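PDB 3ORY: flap endonuclease 1 from Desulfurococcus amylolyticus, which probably cleaves single-stranded 5' flaps from branched DNA during replication and repair, as a structure-specific nuclease of the XPG/FEN1 family. Local coordinates for residues R320-V323 / D327-I330; T69-G74 / E143-D148. All coordinates share one frame; numbering follows the deposited sequence.

How the interactions relate
Both contacts lie on the same side of the molecule, their centres about 13 Å apart, and they differ in depth. Interaction 1 is a surface turn: residues 320-323 lie near the C-terminal end of helix 315-325, residues 327-330 lead into helix 330-347, and backbone hydrogen bonds hold the two ends together. Interaction 2 is more buried and joins helices 70-84 and 143-156, distant in sequence; it has no direct hydrogen bond between its segments and relies on a CH-pi contact of Met-145 on the His-71 ring and a bridging water. The two meet at the Phe-328 ring, whose CZ packs 3.7 Å from the N of Ser-73, and at Leu-322, whose CD2 lies 4.2 Å from Leu-72 CB.

Interaction 1 (R320-V323 / D327-I330); sequences RILV and DFSI
The amide of Phe-328 reaches back to the carbonyl oxygen of Leu-322 in a nearly straight hydrogen bond (N to O 3.0 Å, 168° at the hydrogen), while the N of Asp-327 makes a weak, bent bond to Val-323 O at 2.9 Å. This is the C-terminal end of helix 315-325 in a helix-loop-helix turn: the helix widens to a pi-type turn here, Asp-327 takes the left-handed backbone conformation that reverses the chain, and Ser-329 then N-caps helix 330-347 through the N of Arg-332. The Phe-328 amide stands above the Leu-322 carbonyl plane, about 40° out of it.

The ring of Phe-328 turns one face to the side chain of Leu-322. Its CG lies 3.8 Å from Leu-322 CB, and farther out the methyl CD2 of Leu-322 sits over the ring centre, 4.1 Å from the centroid, in a CH-pi contact. Val-333 of the following helix touches both side chains, and the carboxylate of Asp-327 bonds through OD2 to the N of Asn-64. On the more exposed flank, the chi1 of Val-323 (-178°) turns CG1 away from the backbone N, which sets this methyl 3.5 Å from Phe-328 O. Its other branch meets Ile-330, with CG2 of the valine 3.9 Å from CD1 of the isoleucine.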
# COMPACT_ATOMS: atom_id res chain seq x y z
N ARG A 320 -21.10 -13.51 8.99
CA ARG A 320 -20.60 -14.88 8.87
C ARG A 320 -19.07 -14.91 8.76
O ARG A 320 -18.41 -15.64 9.51
CB ARG A 320 -21.28 -15.62 7.70
CG ARG A 320 -22.78 -15.95 7.96
CD ARG A 320 -23.34 -17.02 6.99
NE ARG A 320 -22.90 -16.81 5.61
CZ ARG A 320 -23.56 -16.10 4.69
NH1 ARG A 320 -24.72 -15.52 4.99
NH2 ARG A 320 -23.05 -15.97 3.46
N ILE A 321 -18.52 -14.11 7.86
CA ILE A 321 -17.06 -14.02 7.70
C ILE A 321 -16.35 -13.55 8.99
O ILE A 321 -15.49 -14.25 9.53
CB ILE A 321 -16.67 -13.13 6.50
CG1 ILE A 321 -17.16 -13.78 5.19
CG2 ILE A 321 -15.16 -12.94 6.44
CD1 ILE A 321 -17.24 -12.84 4.01
N LEU A 322 -16.73 -12.37 9.49
CA LEU A 322 -16.01 -11.76 10.62
C LEU A 322 -16.32 -12.40 11.96
O LEU A 322 -15.41 -12.83 12.68
CB LEU A 322 -16.27 -10.25 10.68
CG LEU A 322 -15.86 -9.44 9.45
CD1 LEU A 322 -16.11 -7.97 9.72
CD2 LEU A 322 -14.39 -9.68 9.09
N VAL A 323 -17.60 -12.48 12.31
CA VAL A 323 -18.00 -13.00 13.62
C VAL A 323 -17.87 -14.52 13.69
O VAL A 323 -17.14 -15.04 14.52
CB VAL A 323 -19.42 -12.52 14.04
CG1 VAL A 323 -19.79 -13.05 15.44
CG2 VAL A 323 -19.51 -11.00 14.00
N ASP A 327 -14.26 -14.81 14.67
CA ASP A 327 -14.44 -14.49 16.09
C ASP A 327 -14.38 -13.00 16.44
O ASP A 327 -14.04 -12.65 17.58
CB ASP A 327 -13.46 -15.31 16.95
CG ASP A 327 -13.59 -16.79 16.69
OD1 ASP A 327 -14.65 -17.36 17.04
OD2 ASP A 327 -12.65 -17.40 16.12
N PHE A 328 -14.71 -12.13 15.48
CA PHE A 328 -14.86 -10.70 15.74
C PHE A 328 -16.05 -10.50 16.67
O PHE A 328 -16.97 -11.32 16.70
CB PHE A 328 -15.13 -9.94 14.45
CG PHE A 328 -13.90 -9.63 13.63
CD1 PHE A 328 -13.58 -8.31 13.33
CD2 PHE A 328 -13.09 -10.65 13.14
CE1 PHE A 328 -12.46 -8.01 12.56
CE2 PHE A 328 -11.96 -10.36 12.36
CZ PHE A 328 -11.64 -9.04 12.08
N SER A 329 -16.06 -9.39 17.40
CA SER A 329 -17.17 -9.08 18.30
C SER A 329 -18.46 -8.79 17.54
O SER A 329 -18.50 -7.91 16.67
CB SER A 329 -16.82 -7.88 19.18
OG SER A 329 -18.01 -7.22 19.58
N ILE A 330 -19.53 -9.50 17.90
CA ILE A 330 -20.84 -9.31 17.25
C ILE A 330 -21.39 -7.89 17.45
O ILE A 330 -21.98 -7.31 16.53
CB ILE A 330 -21.87 -10.39 17.69
CG1 ILE A 330 -23.19 -10.23 16.92
CG2 ILE A 330 -22.12 -10.37 19.21
CD1 ILE A 330 -23.05 -10.32 15.41

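Interaction 2 (T69-G74 / E143-D148)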
# COMPACT_ATOMS: atom_id res chain seq x y z
N THR A 69 -5.97 -12.09 11.94
CA THR A 69 -7.17 -11.46 11.39
C THR A 69 -7.00 -9.96 11.16
O THR A 69 -7.93 -9.30 10.70
CB THR A 69 -8.40 -11.68 12.28
OG1 THR A 69 -8.09 -11.24 13.60
CG2 THR A 69 -8.80 -13.16 12.33
N SER A 70 -5.80 -9.45 11.45
CA SER A 70 -5.49 -8.01 11.33
C SER A 70 -5.87 -7.42 9.97
O SER A 70 -6.36 -6.29 9.89
CB SER A 70 -4.00 -7.75 11.61
OG SER A 70 -3.70 -7.95 12.99
N HIS A 71 -5.65 -8.19 8.91
CA HIS A 71 -5.90 -7.73 7.54
C HIS A 71 -7.39 -7.55 7.27
O HIS A 71 -7.79 -6.62 6.57
CB HIS A 71 -5.30 -8.73 6.54
CG HIS A 71 -5.83 -10.12 6.68
ND1 HIS A 71 -5.74 -10.83 7.86
CD2 HIS A 71 -6.47 -10.92 5.80
CE1 HIS A 71 -6.30 -12.02 7.70
NE2 HIS A 71 -6.74 -12.10 6.46
N LEU A 72 -8.20 -8.44 7.84
CA LEU A 72 -9.65 -8.37 7.69
C LEU A 72 -10.25 -7.26 8.53
O LEU A 72 -11.21 -6.62 8.11
CB LEU A 72 -10.31 -9.71 8.08
CG LEU A 72 -9.94 -10.91 7.22
CD1 LEU A 72 -10.54 -12.19 7.78
CD2 LEU A 72 -10.33 -10.71 5.75
N SER A 73 -9.69 -7.04 9.72
CA SER A 73 -10.14 -5.97 10.60
C SER A 73 -9.89 -4.60 9.96
O SER A 73 -10.80 -3.77 9.87
CB SER A 73 -9.43 -6.05 11.94
OG SER A 73 -9.98 -5.12 12.84
N GLY A 74 -8.67 -4.39 9.50
CA GLY A 74 -8.33 -3.19 8.73
C GLY A 74 -9.21 -3.01 7.51
O GLY A 74 -9.77 -1.92 7.30
N GLU A 143 -2.01 -16.30 0.09
CA GLU A 143 -3.10 -16.41 -0.87
C GLU A 143 -4.47 -16.62 -0.20
O GLU A 143 -5.46 -16.04 -0.63
CB GLU A 143 -2.77 -17.51 -1.91
CG GLU A 143 -3.85 -17.79 -2.97
CD GLU A 143 -4.25 -16.56 -3.80
OE1 GLU A 143 -3.47 -15.57 -3.90
OE2 GLU A 143 -5.37 -16.60 -4.35
N GLU A 144 -4.53 -17.42 0.87
CA GLU A 144 -5.78 -17.62 1.62
C GLU A 144 -6.29 -16.30 2.23
O GLU A 144 -7.50 -16.04 2.20
CB GLU A 144 -5.62 -18.71 2.70
CG GLU A 144 -6.81 -18.80 3.69
CD GLU A 144 -6.67 -19.92 4.74
OE1 GLU A 144 -5.54 -20.40 5.00
OE2 GLU A 144 -7.70 -20.33 5.32
N MET A 145 -5.39 -15.48 2.75
CA MET A 145 -5.78 -14.17 3.30
C MET A 145 -6.31 -13.24 2.20
O MET A 145 -7.26 -12.49 2.42
CB MET A 145 -4.62 -13.52 4.04
CG MET A 145 -4.18 -14.30 5.28
SD MET A 145 -2.46 -13.96 5.77
CE MET A 145 -2.58 -12.25 6.20
N VAL A 146 -5.71 -13.33 1.01
CA VAL A 146 -6.19 -12.57 -0.15
C VAL A 146 -7.59 -13.03 -0.56
O VAL A 146 -8.49 -12.22 -0.79
CB VAL A 146 -5.19 -12.65 -1.34
CG1 VAL A 146 -5.79 -12.03 -2.62
CG2 VAL A 146 -3.86 -11.95 -0.97
N ARG A 147 -7.78 -14.35 -0.63
CA ARG A 147 -9.09 -14.93 -0.90
C ARG A 147 -10.14 -14.42 0.08
O ARG A 147 -11.22 -14.00 -0.33
CB ARG A 147 -9.01 -16.46 -0.85
CG ARG A 147 -10.31 -17.22 -1.06
CD ARG A 147 -10.03 -18.71 -1.39
NE ARG A 147 -9.17 -18.84 -2.58
CZ ARG A 147 -7.91 -19.30 -2.57
NH1 ARG A 147 -7.35 -19.71 -1.44
NH2 ARG A 147 -7.23 -19.37 -3.71
N ASP A 148 -9.83 -14.46 1.38
CA ASP A 148 -10.77 -13.97 2.40
C ASP A 148 -11.07 -12.48 2.26
O ASP A 148 -12.21 -12.06 2.44
CB ASP A 148 -10.25 -14.29 3.82
CG ASP A 148 -10.25 -15.79 4.11
OD1 ASP A 148 -10.96 -16.54 3.40
OD2 ASP A 148 -9.52 -16.23 5.02
O HOH W 1 -7.75 -14.71 6.24
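Met-145 lies against the ring of His-71 where helices 70-84 and 143-156 pack side by side, each leading into one of two neighbouring parallel strands (88-93 and 160-162) of the mixed sheet in the PIN-like core. The methionine follows the ring from rim to centre. Its CB is 3.5 Å from NE2 of His-71, and CG, the next atom, remains beside the same nitrogen at 3.6 Å. SD lies farther off, 4.8 Å from the ring centroid, too far for more than a loose sulfur-aromatic contact. The chain then bends at chi3 (65°), which turns the methyl CE back over the middle of the imidazole, 3.9 Å from its centroid and 9° off the ring normal, as a CH-pi contact. Leu-72 packs CG against the opposite face, toward the rim, so the ring is clamped between two aliphatic groups; Leu-50 of helix 42-52 touches both His-71 and Met-145.

The imidazole edge is polar. NE2 of His-71 has a water in the ring plane at 2.8 Å, and this water donates to OD2 of Asp-148 at 2.6 Å, linking the helices indirectly. Replacing His-71 by an alanine would probably leave the methyl of Met-145 without its aromatic partner and cost the water its anchor on helix 70-84. One turn beyond Met-145, CD2 of Leu-72 rests 4.0 Å from the backbone C of Asp-148.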